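Side-chain contacts in probable sugar kinase (Clostridium perfringens, PDB 3KZH), which is probably a carbohydrate kinase of the pfkB family, inferred to transfer phosphate to a sugar, and binds beta-D-glucopyranose in the crystal: residues A[211-214]-A[215-219]; A[50-54]-A[55-59]; A[280-283]-A[284-288]. One frame throughout, in Å; residues are numbered along the deposited sequence.

In the fold
The three contacts lie along three helices of one ribokinase-like chain. Contact 2 comes first, where a loop leads from helix 44-54 to strand 59-62 of the large sheet. Contact 1 follows at the end of helix 204-217, before strand 221-225 of the same sheet, and contact 3 lies within helix 273-288. Contacts 2 and 3 have centres about 14 Å apart and touch: Val55 CG1 packs 3.9 Å from the selenium SE of Met283. Contact 1 stands apart, its centre about 29 and 26 Å, respectively, from theirs. The side chain of Ser284 in contact 3 is about 6 Å from the bound glucose, against about 12 Å for Phe214 and Asn51, so contact 3 borders the sugar site.

Contact 1 (A[211-214]-A[215-219]); sequences SNYF and LGLGI
Leu217 follows Tyr213 by one helical turn, and its side chain runs past the tyrosine ring at the C-terminal end of helix 204-217. Leu217 CB starts beside the backbone, 3.5 Å from Phe214 O. The next atom, Leu217 CG, is 3.5 Å from Tyr213 O and also stands above one face of the Tyr213 ring, displaced toward its rim. Here the branches part: Leu217 CD1 touches Tyr213 CE2 at 3.9 Å, while Leu217 CD2 lies 3.9 Å from Tyr213 OH. Tyr213 CB points away from segment 215-219, but with Tyr213 CG anti to its backbone N (chi1 165°) and beside the carbonyl carbon, the ring end comes back to the leucine. Leu217 CD1 also lies at the edge of the Phe214 ring, near its plane.

Phe214 and Ile219 run side by side in the same direction, with Phe214 CB 3.8 Å from Ile219 CD1; both also pack on Ile186 of strand 185-186. Their backbones are tied by Ile219 N, which donates to Phe214 O at 3.2 Å. With the weak bond from Gly218 N to Leu215 O and the positive phi of Gly218, this gives the pattern of a Schellman motif. The side-chain contacts across this helix end are thus chiefly apolar, while the turn itself depends on backbone hydrogen bonds.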
ATOM      1  N   SER A 211      -1.595 -17.090  39.983  1.00 26.17           N
ATOM      2  CA  SER A 211      -2.744 -17.602  39.265  1.00 27.56           C
ATOM      3  C   SER A 211      -3.954 -17.833  40.173  1.00 28.20           C
ATOM      4  O   SER A 211      -5.073 -17.522  39.764  1.00 26.48           O
ATOM      5  CB  SER A 211      -2.375 -18.837  38.450  1.00 26.35           C
ATOM      6  OG  SER A 211      -1.892 -19.894  39.246  1.00 26.68           O
ATOM      7  N   ASN A 212      -3.720 -18.282  41.418  1.00 28.95           N
ATOM      8  CA  ASN A 212      -4.794 -18.495  42.406  1.00 29.70           C
ATOM      9  C   ASN A 212      -5.438 -17.175  42.828  1.00 28.09           C
ATOM     10  O   ASN A 212      -6.641 -17.117  43.077  1.00 28.48           O
ATOM     11  CB  ASN A 212      -4.283 -19.228  43.652  1.00 32.38           C
ATOM     12  CG  ASN A 212      -4.299 -20.746  43.502  1.00 35.25           C
ATOM     13  OD1 ASN A 212      -5.065 -21.313  42.707  1.00 33.47           O
ATOM     14  ND2 ASN A 212      -3.459 -21.414  44.289  1.00 35.75           N
ATOM     15  N   TYR A 213      -4.626 -16.121  42.870  1.00 28.55           N
ATOM     16  CA  TYR A 213      -5.064 -14.770  43.208  1.00 29.66           C
ATOM     17  C   TYR A 213      -5.954 -14.222  42.078  1.00 29.80           C
ATOM     18  O   TYR A 213      -6.986 -13.597  42.350  1.00 29.11           O
ATOM     19  CB  TYR A 213      -3.829 -13.878  43.455  1.00 31.67           C
ATOM     20  CG  TYR A 213      -4.089 -12.385  43.460  1.00 35.12           C
ATOM     21  CD1 TYR A 213      -4.792 -11.769  44.519  1.00 35.93           C
ATOM     22  CD2 TYR A 213      -3.677 -11.583  42.372  1.00 34.88           C
ATOM     23  CE1 TYR A 213      -5.085 -10.378  44.488  1.00 39.91           C
ATOM     24  CE2 TYR A 213      -3.966 -10.197  42.331  1.00 38.13           C
ATOM     25  CZ  TYR A 213      -4.668  -9.606  43.389  1.00 38.92           C
ATOM     26  OH  TYR A 213      -4.959  -8.266  43.340  1.00 40.40           O
ATOM     27  N   PHE A 214      -5.554 -14.469  40.826  1.00 29.89           N
ATOM     28  CA  PHE A 214      -6.316 -14.026  39.656  1.00 29.46           C
ATOM     29  C   PHE A 214      -7.674 -14.714  39.602  1.00 29.34           C
ATOM     30  O   PHE A 214      -8.677 -14.069  39.303  1.00 27.12           O
ATOM     31  CB  PHE A 214      -5.547 -14.281  38.355  1.00 29.92           C
ATOM     32  CG  PHE A 214      -4.292 -13.455  38.194  1.00 28.80           C
ATOM     33  CD1 PHE A 214      -4.275 -12.082  38.501  1.00 27.14           C
ATOM     34  CD2 PHE A 214      -3.114 -14.059  37.703  1.00 28.06           C
ATOM     35  CE1 PHE A 214      -3.096 -11.310  38.322  1.00 25.98           C
ATOM     36  CE2 PHE A 214      -1.923 -13.306  37.520  1.00 28.10           C
ATOM     37  CZ  PHE A 214      -1.917 -11.924  37.831  1.00 26.76           C
ATOM     38  N   LEU A 215      -7.705 -15.996  39.977  1.00 30.13           N
ATOM     39  CA  LEU A 215      -8.943 -16.784  40.021  1.00 31.87           C
ATOM     40  C   LEU A 215      -9.862 -16.280  41.137  1.00 31.51           C
ATOM     41  O   LEU A 215     -11.087 -16.421  41.049  1.00 31.63           O
ATOM     42  CB  LEU A 215      -8.644 -18.271  40.251  1.00 33.28           C
ATOM     43  CG  LEU A 215      -7.792 -19.058  39.251  1.00 34.17           C
ATOM     44  CD1 LEU A 215      -7.388 -20.369  39.883  1.00 32.41           C
ATOM     45  CD2 LEU A 215      -8.501 -19.270  37.931  1.00 34.94           C
ATOM     46  N   GLY A 216      -9.246 -15.672  42.159  1.00 31.79           N
ATOM     47  CA  GLY A 216      -9.955 -15.114  43.304  1.00 30.71           C
ATOM     48  C   GLY A 216     -10.680 -13.833  42.943  1.00 30.64           C
ATOM     49  O   GLY A 216     -11.788 -13.582  43.429  1.00 32.48           O
ATOM     50  N   LEU A 217     -10.061 -13.054  42.052  1.00 27.79           N
ATOM     51  CA  LEU A 217     -10.604 -11.797  41.546  1.00 26.86           C
ATOM     52  C   LEU A 217     -11.838 -12.015  40.653  1.00 26.52           C
ATOM     53  O   LEU A 217     -12.616 -11.087  40.412  1.00 26.60           O
ATOM     54  CB  LEU A 217      -9.534 -11.052  40.746  1.00 27.96           C
ATOM     55  CG  LEU A 217      -8.264 -10.526  41.426  1.00 31.50           C
ATOM     56  CD1 LEU A 217      -7.368  -9.907  40.368  1.00 28.86           C
ATOM     57  CD2 LEU A 217      -8.583  -9.495  42.523  1.00 29.95           C
ATOM     58  N   GLY A 218     -12.015 -13.252  40.187  1.00 23.62           N
ATOM     59  CA  GLY A 218     -13.139 -13.591  39.330  1.00 24.25           C
ATOM     60  C   GLY A 218     -12.735 -14.103  37.955  1.00 22.14           C
ATOM     61  O   GLY A 218     -13.594 -14.522  37.176  1.00 20.42           O
ATOM     62  N   ILE A 219     -11.434 -14.067  37.658  1.00 21.90           N
ATOM     63  CA  ILE A 219     -10.908 -14.546  36.379  1.00 24.28           C
ATOM     64  C   ILE A 219     -11.101 -16.065  36.317  1.00 25.46           C
ATOM     65  O   ILE A 219     -10.904 -16.765  37.310  1.00 23.63           O
ATOM     66  CB  ILE A 219      -9.419 -14.122  36.170  1.00 23.07           C
ATOM     67  CG1 ILE A 219      -9.298 -12.592  36.257  1.00 21.38           C
ATOM     68  CG2 ILE A 219      -8.886 -14.626  34.810  1.00 26.13           C
ATOM     69  CD1 ILE A 219      -7.884 -12.051  36.421  1.00 16.19           C
TER

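Contact 2 (A[50-54]-A[55-59]); sequences ENMAR and VGVNT
The carbonyl plane of Met52 is approached from both faces, by Val55 N on one and Val57 N on the other. The bond from Val57 N belongs, with one from Gly56 N, to the Schellman motif that ends helix 44-54 before the chain enters strand 59-62 of the large sheet. Val57 N makes the straighter bond, 2.9 Å to Met52 O with an N-H...O angle of 154°, whereas Val55 N, a further donor outside the motif, stands well above the plane, 3.3 Å from the same Met52 O. The companion bond of the motif runs from Gly56 N to Ala53 O, 3.2 Å, and Gly56, its C-prime residue, supplies the positive phi (95°) at which the chain reverses.

A second flat group, the guanidinium of Arg54, has Glu50 CG at its edge, in its plane. Arg54 NE donates almost straight to Glu50 OE2 at 2.8 Å, reaching the anti side of the carboxylate. This salt bridge spans one helical turn, and the extended run from CG to NE carries the head group to it. Beyond, Arg54 NH1 bonds the carbonyls of Pro296 and Met298, while Arg46 pairs with the other carboxylate oxygen of Glu50.

Apolar branches gather round the accepting carbonyl. Val55 CG2 lies 3.3 Å from Met52 O, and Val57 CG2 approaches Met52 O equally closely. The selenomethionine Met52 then leads away from the turn, extended beyond CG, to Leu9 and Val11 of strand 9-12. Back at its root, Met52 CB lies 3.5 Å from Thr59 OG1, a hydroxyl that donates to Val57 O from above its carbonyl plane at 2.9 Å.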
ATOM      1  N   GLU A  50      -5.898 -12.647  12.308  1.00 17.92           N
ATOM      2  CA  GLU A  50      -5.351 -13.351  11.132  1.00 19.85           C
ATOM      3  C   GLU A  50      -5.023 -14.802  11.485  1.00 18.97           C
ATOM      4  O   GLU A  50      -5.506 -15.716  10.807  1.00 18.35           O
ATOM      5  CB  GLU A  50      -4.104 -12.661  10.519  1.00 18.93           C
ATOM      6  CG  GLU A  50      -3.810 -13.197   9.099  1.00 21.76           C
ATOM      7  CD  GLU A  50      -2.482 -12.789   8.456  1.00 22.73           C
ATOM      8  OE1 GLU A  50      -1.979 -11.672   8.677  1.00 20.88           O
ATOM      9  OE2 GLU A  50      -1.948 -13.604   7.672  1.00 24.13           O
ATOM     10  N   ASN A  51      -4.280 -14.996  12.582  1.00 16.35           N
ATOM     11  CA  ASN A  51      -3.878 -16.326  13.077  1.00 17.23           C
ATOM     12  C   ASN A  51      -5.091 -17.239  13.361  1.00 15.66           C
ATOM     13  O   ASN A  51      -5.040 -18.443  13.112  1.00 13.40           O
ATOM     14  CB  ASN A  51      -3.047 -16.208  14.365  1.00 17.72           C
ATOM     15  CG  ASN A  51      -1.667 -15.626  14.146  1.00 18.14           C
ATOM     16  OD1 ASN A  51      -1.376 -14.496  14.564  1.00 10.96           O
ATOM     17  ND2 ASN A  51      -0.788 -16.419  13.555  1.00 19.77           N
HETATM   18  N   MSE A  52      -6.184 -16.619  13.826  1.00 14.87           N
HETATM   19  CA  MSE A  52      -7.459 -17.278  14.154  1.00 15.79           C
HETATM   20  C   MSE A  52      -8.193 -17.764  12.897  1.00 13.89           C
HETATM   21  O   MSE A  52      -8.627 -18.914  12.821  1.00  8.73           O
HETATM   22  CB  MSE A  52      -8.378 -16.320  14.931  1.00 18.49           C
HETATM   23  CG  MSE A  52      -8.275 -16.415  16.434  1.00 22.85           C
HETATM   24 SE   MSE A  52      -9.562 -15.351  17.390  1.00 24.26          SE
HETATM   25  CE  MSE A  52      -8.726 -15.447  19.169  1.00 21.49           C
ATOM     26  N   ALA A  53      -8.320 -16.873  11.919  1.00 11.08           N
ATOM     27  CA  ALA A  53      -8.977 -17.156  10.643  1.00 14.86           C
ATOM     28  C   ALA A  53      -8.173 -18.204   9.864  1.00 15.09           C
ATOM     29  O   ALA A  53      -8.751 -19.067   9.190  1.00 14.22           O
ATOM     30  CB  ALA A  53      -9.105 -15.876   9.840  1.00  9.50           C
ATOM     31  N   ARG A  54      -6.846 -18.162  10.034  1.00 14.54           N
ATOM     32  CA  ARG A  54      -5.927 -19.103   9.388  1.00 17.30           C
ATOM     33  C   ARG A  54      -6.109 -20.545   9.854  1.00 18.51           C
ATOM     34  O   ARG A  54      -5.907 -21.466   9.079  1.00 17.18           O
ATOM     35  CB  ARG A  54      -4.466 -18.672   9.589  1.00 17.10           C
ATOM     36  CG  ARG A  54      -3.974 -17.702   8.519  1.00 16.27           C
ATOM     37  CD  ARG A  54      -2.560 -17.206   8.781  1.00 13.59           C
ATOM     38  NE  ARG A  54      -2.035 -16.444   7.648  1.00 13.09           N
ATOM     39  CZ  ARG A  54      -1.369 -16.975   6.619  1.00 15.78           C
ATOM     40  NH1 ARG A  54      -1.131 -18.276   6.571  1.00 16.40           N
ATOM     41  NH2 ARG A  54      -0.975 -16.211   5.617  1.00 16.62           N
ATOM     42  N   VAL A  55      -6.514 -20.729  11.112  1.00 17.73           N
ATOM     43  CA  VAL A  55      -6.727 -22.063  11.661  1.00 19.20           C
ATOM     44  C   VAL A  55      -8.194 -22.495  11.639  1.00 20.54           C
ATOM     45  O   VAL A  55      -8.561 -23.523  12.211  1.00 20.79           O
ATOM     46  CB  VAL A  55      -6.084 -22.243  13.059  1.00 20.33           C
ATOM     47  CG1 VAL A  55      -4.575 -22.081  12.967  1.00 18.19           C
ATOM     48  CG2 VAL A  55      -6.673 -21.274  14.065  1.00 19.92           C
ATOM     49  N   GLY A  56      -9.022 -21.684  10.978  1.00 20.47           N
ATOM     50  CA  GLY A  56     -10.433 -21.989  10.822  1.00 20.81           C
ATOM     51  C   GLY A  56     -11.463 -21.419  11.773  1.00 20.17           C
ATOM     52  O   GLY A  56     -12.624 -21.802  11.680  1.00 20.93           O
ATOM     53  N   VAL A  57     -11.073 -20.516  12.671  1.00 20.14           N
ATOM     54  CA  VAL A  57     -12.033 -19.912  13.602  1.00 20.06           C
ATOM     55  C   VAL A  57     -12.841 -18.869  12.840  1.00 18.79           C
ATOM     56  O   VAL A  57     -12.292 -18.127  12.031  1.00 18.37           O
ATOM     57  CB  VAL A  57     -11.344 -19.194  14.820  1.00 18.24           C
ATOM     58  CG1 VAL A  57     -12.369 -18.739  15.856  1.00 19.97           C
ATOM     59  CG2 VAL A  57     -10.310 -20.081  15.458  1.00 18.87           C
ATOM     60  N   ASN A  58     -14.153 -18.873  13.072  1.00 18.74           N
ATOM     61  CA  ASN A  58     -15.092 -17.919  12.477  1.00 19.37           C
ATOM     62  C   ASN A  58     -14.798 -16.686  13.323  1.00 19.18           C
ATOM     63  O   ASN A  58     -15.098 -16.643  14.521  1.00 18.01           O
ATOM     64  CB  ASN A  58     -16.529 -18.427  12.648  1.00 16.24           C
ATOM     65  CG  ASN A  58     -17.566 -17.534  11.986  1.00 17.51           C
ATOM     66  OD1 ASN A  58     -17.282 -16.821  11.021  1.00 18.64           O
ATOM     67  ND2 ASN A  58     -18.790 -17.579  12.506  1.00 17.03           N
ATOM     68  N   THR A  59     -14.074 -15.766  12.697  1.00 17.62           N
ATOM     69  CA  THR A  59     -13.588 -14.565  13.341  1.00 18.03           C
ATOM     70  C   THR A  59     -14.240 -13.281  12.888  1.00 16.66           C
ATOM     71  O   THR A  59     -14.383 -13.023  11.702  1.00 15.03           O
ATOM     72  CB  THR A  59     -12.039 -14.445  13.106  1.00 19.27           C
ATOM     73  OG1 THR A  59     -11.416 -15.710  13.382  1.00 15.31           O
ATOM     74  CG2 THR A  59     -11.400 -13.353  13.990  1.00 17.72           C
TER

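Contact 3 (A[280-283]-A[284-288]); sequences AMTM and SNITI
Thr282 and Ile286, one turn apart, lie at a slant to each other, and the methyl Thr282 CG2 is 4.2 Å from the terminal methyl Ile286 CD1. Ile286 is laid back along the helix: Ile286 CG1 is anti to its own carbonyl carbon (chi1 -66°), which puts it 3.1 Å from Thr282 O. That oxygen also accepts the backbone bond from Ile286 N. Asn285 leans back in the same manner, its amide carbon CG 3.1 Å from Met281 O. The amide makes no hydrogen bond there; the helical bond to Met281 O comes from Asn285 N, at 2.8 Å.

In this ribokinase-like fold, helix 273-288 packs on helices 255-268 and 300-308. The selenomethionine Met283 touches Val303 of helix 300-308 and Ala261 of helix 255-268, whereas Thr282 and Ile286 both meet Lys306. Helix 255-268 begins at a Gly-Ala-Gly-Asp sequence characteristic of the pfkB family, and its Gly256 lines the glucose pocket.

Thr287 OG1 is hydrogen-bonded to Ser258 OG of that helix. Met283 O accepts the backbone bond from Thr287 N at 3.3 Å; Thr287 OG1 lies 3.0 Å from the same Met283 O.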
ATOM      1  N   ALA A 280      -2.144 -24.046  21.058  1.00 15.84           N
ATOM      2  CA  ALA A 280      -1.763 -22.638  21.084  1.00 17.12           C
ATOM      3  C   ALA A 280      -0.247 -22.431  21.145  1.00 17.17           C
ATOM      4  O   ALA A 280       0.272 -21.474  20.582  1.00 14.24           O
ATOM      5  CB  ALA A 280      -2.437 -21.952  22.251  1.00 15.10           C
HETATM    6  N   MSE A 281       0.455 -23.348  21.811  1.00 17.75           N
HETATM    7  CA  MSE A 281       1.904 -23.276  21.929  1.00 20.37           C
HETATM    8  C   MSE A 281       2.569 -23.660  20.620  1.00 20.48           C
HETATM    9  O   MSE A 281       3.588 -23.066  20.251  1.00 15.74           O
HETATM   10  CB  MSE A 281       2.397 -24.162  23.055  1.00 25.47           C
HETATM   11  CG  MSE A 281       3.506 -23.527  23.871  1.00 32.46           C
HETATM   12 SE   MSE A 281       4.045 -24.618  25.367  1.00 51.45          SE
HETATM   13  CE  MSE A 281       2.375 -25.299  25.860  1.00 27.61           C
ATOM     14  N   THR A 282       1.964 -24.622  19.908  1.00 19.69           N
ATOM     15  CA  THR A 282       2.445 -25.074  18.587  1.00 20.16           C
ATOM     16  C   THR A 282       2.364 -23.899  17.596  1.00 18.67           C
ATOM     17  O   THR A 282       3.277 -23.700  16.802  1.00 17.38           O
ATOM     18  CB  THR A 282       1.629 -26.299  18.056  1.00 17.71           C
ATOM     19  OG1 THR A 282       1.845 -27.418  18.926  1.00 16.60           O
ATOM     20  CG2 THR A 282       2.049 -26.686  16.645  1.00 13.68           C
HETATM   21  N   MSE A 283       1.292 -23.104  17.715  1.00 16.12           N
HETATM   22  CA  MSE A 283       1.050 -21.901  16.894  1.00 16.60           C
HETATM   23  C   MSE A 283       2.086 -20.831  17.221  1.00 15.53           C
HETATM   24  O   MSE A 283       2.584 -20.133  16.324  1.00 10.77           O
HETATM   25  CB  MSE A 283      -0.348 -21.329  17.148  1.00 16.75           C
HETATM   26  CG  MSE A 283      -1.463 -22.185  16.635  1.00 18.04           C
HETATM   27 SE   MSE A 283      -3.180 -21.279  16.566  1.00 36.21          SE
HETATM   28  CE  MSE A 283      -2.579 -19.737  15.562  1.00  9.66           C
ATOM     29  N   SER A 284       2.401 -20.708  18.513  1.00 12.42           N
ATOM     30  CA  SER A 284       3.392 -19.748  18.980  1.00 17.34           C
ATOM     31  C   SER A 284       4.779 -20.178  18.509  1.00 19.07           C
ATOM     32  O   SER A 284       5.541 -19.341  18.046  1.00 18.44           O
ATOM     33  CB  SER A 284       3.349 -19.624  20.507  1.00 16.31           C
ATOM     34  OG  SER A 284       4.231 -18.615  20.963  1.00 16.96           O
ATOM     35  N   ASN A 285       5.042 -21.490  18.527  1.00 20.70           N
ATOM     36  CA  ASN A 285       6.320 -22.069  18.093  1.00 24.79           C
ATOM     37  C   ASN A 285       6.579 -21.883  16.600  1.00 26.24           C
ATOM     38  O   ASN A 285       7.714 -21.655  16.208  1.00 27.48           O
ATOM     39  CB  ASN A 285       6.417 -23.571  18.429  1.00 22.97           C
ATOM     40  CG  ASN A 285       6.563 -23.855  19.922  1.00 22.41           C
ATOM     41  OD1 ASN A 285       7.043 -23.022  20.709  1.00 21.15           O
ATOM     42  ND2 ASN A 285       6.169 -25.065  20.315  1.00 21.25           N
ATOM     43  N   ILE A 286       5.527 -21.990  15.783  1.00 27.57           N
ATOM     44  CA  ILE A 286       5.614 -21.825  14.325  1.00 28.80           C
ATOM     45  C   ILE A 286       5.955 -20.377  13.970  1.00 30.22           C
ATOM     46  O   ILE A 286       6.803 -20.121  13.115  1.00 32.96           O
ATOM     47  CB  ILE A 286       4.283 -22.240  13.612  1.00 28.25           C
ATOM     48  CG1 ILE A 286       4.029 -23.740  13.782  1.00 25.69           C
ATOM     49  CG2 ILE A 286       4.361 -21.977  12.119  1.00 28.42           C
ATOM     50  CD1 ILE A 286       2.665 -24.212  13.314  1.00 23.95           C
ATOM     51  N   THR A 287       5.314 -19.446  14.669  1.00 30.40           N
ATOM     52  CA  THR A 287       5.520 -18.014  14.458  1.00 31.58           C
ATOM     53  C   THR A 287       6.900 -17.564  14.953  1.00 32.48           C
ATOM     54  O   THR A 287       7.523 -16.684  14.355  1.00 31.86           O
ATOM     55  CB  THR A 287       4.392 -17.212  15.140  1.00 29.41           C
ATOM     56  OG1 THR A 287       3.134 -17.676  14.649  1.00 28.15           O
ATOM     57  CG2 THR A 287       4.483 -15.752  14.831  1.00 27.87           C
ATOM     58  N   ILE A 288       7.384 -18.224  16.005  1.00 33.57           N
ATOM     59  CA  ILE A 288       8.687 -17.930  16.602  1.00 36.04           C
ATOM     60  C   ILE A 288       9.861 -18.420  15.731  1.00 36.12           C
ATOM     61  O   ILE A 288      10.948 -17.849  15.783  1.00 33.23           O
ATOM     62  CB  ILE A 288       8.739 -18.474  18.081  1.00 37.26           C
ATOM     63  CG1 ILE A 288       9.218 -17.381  19.030  1.00 38.93           C
ATOM     64  CG2 ILE A 288       9.563 -19.756  18.212  1.00 36.06           C
ATOM     65  CD1 ILE A 288       8.957 -17.685  20.499  1.00 40.07           C
TER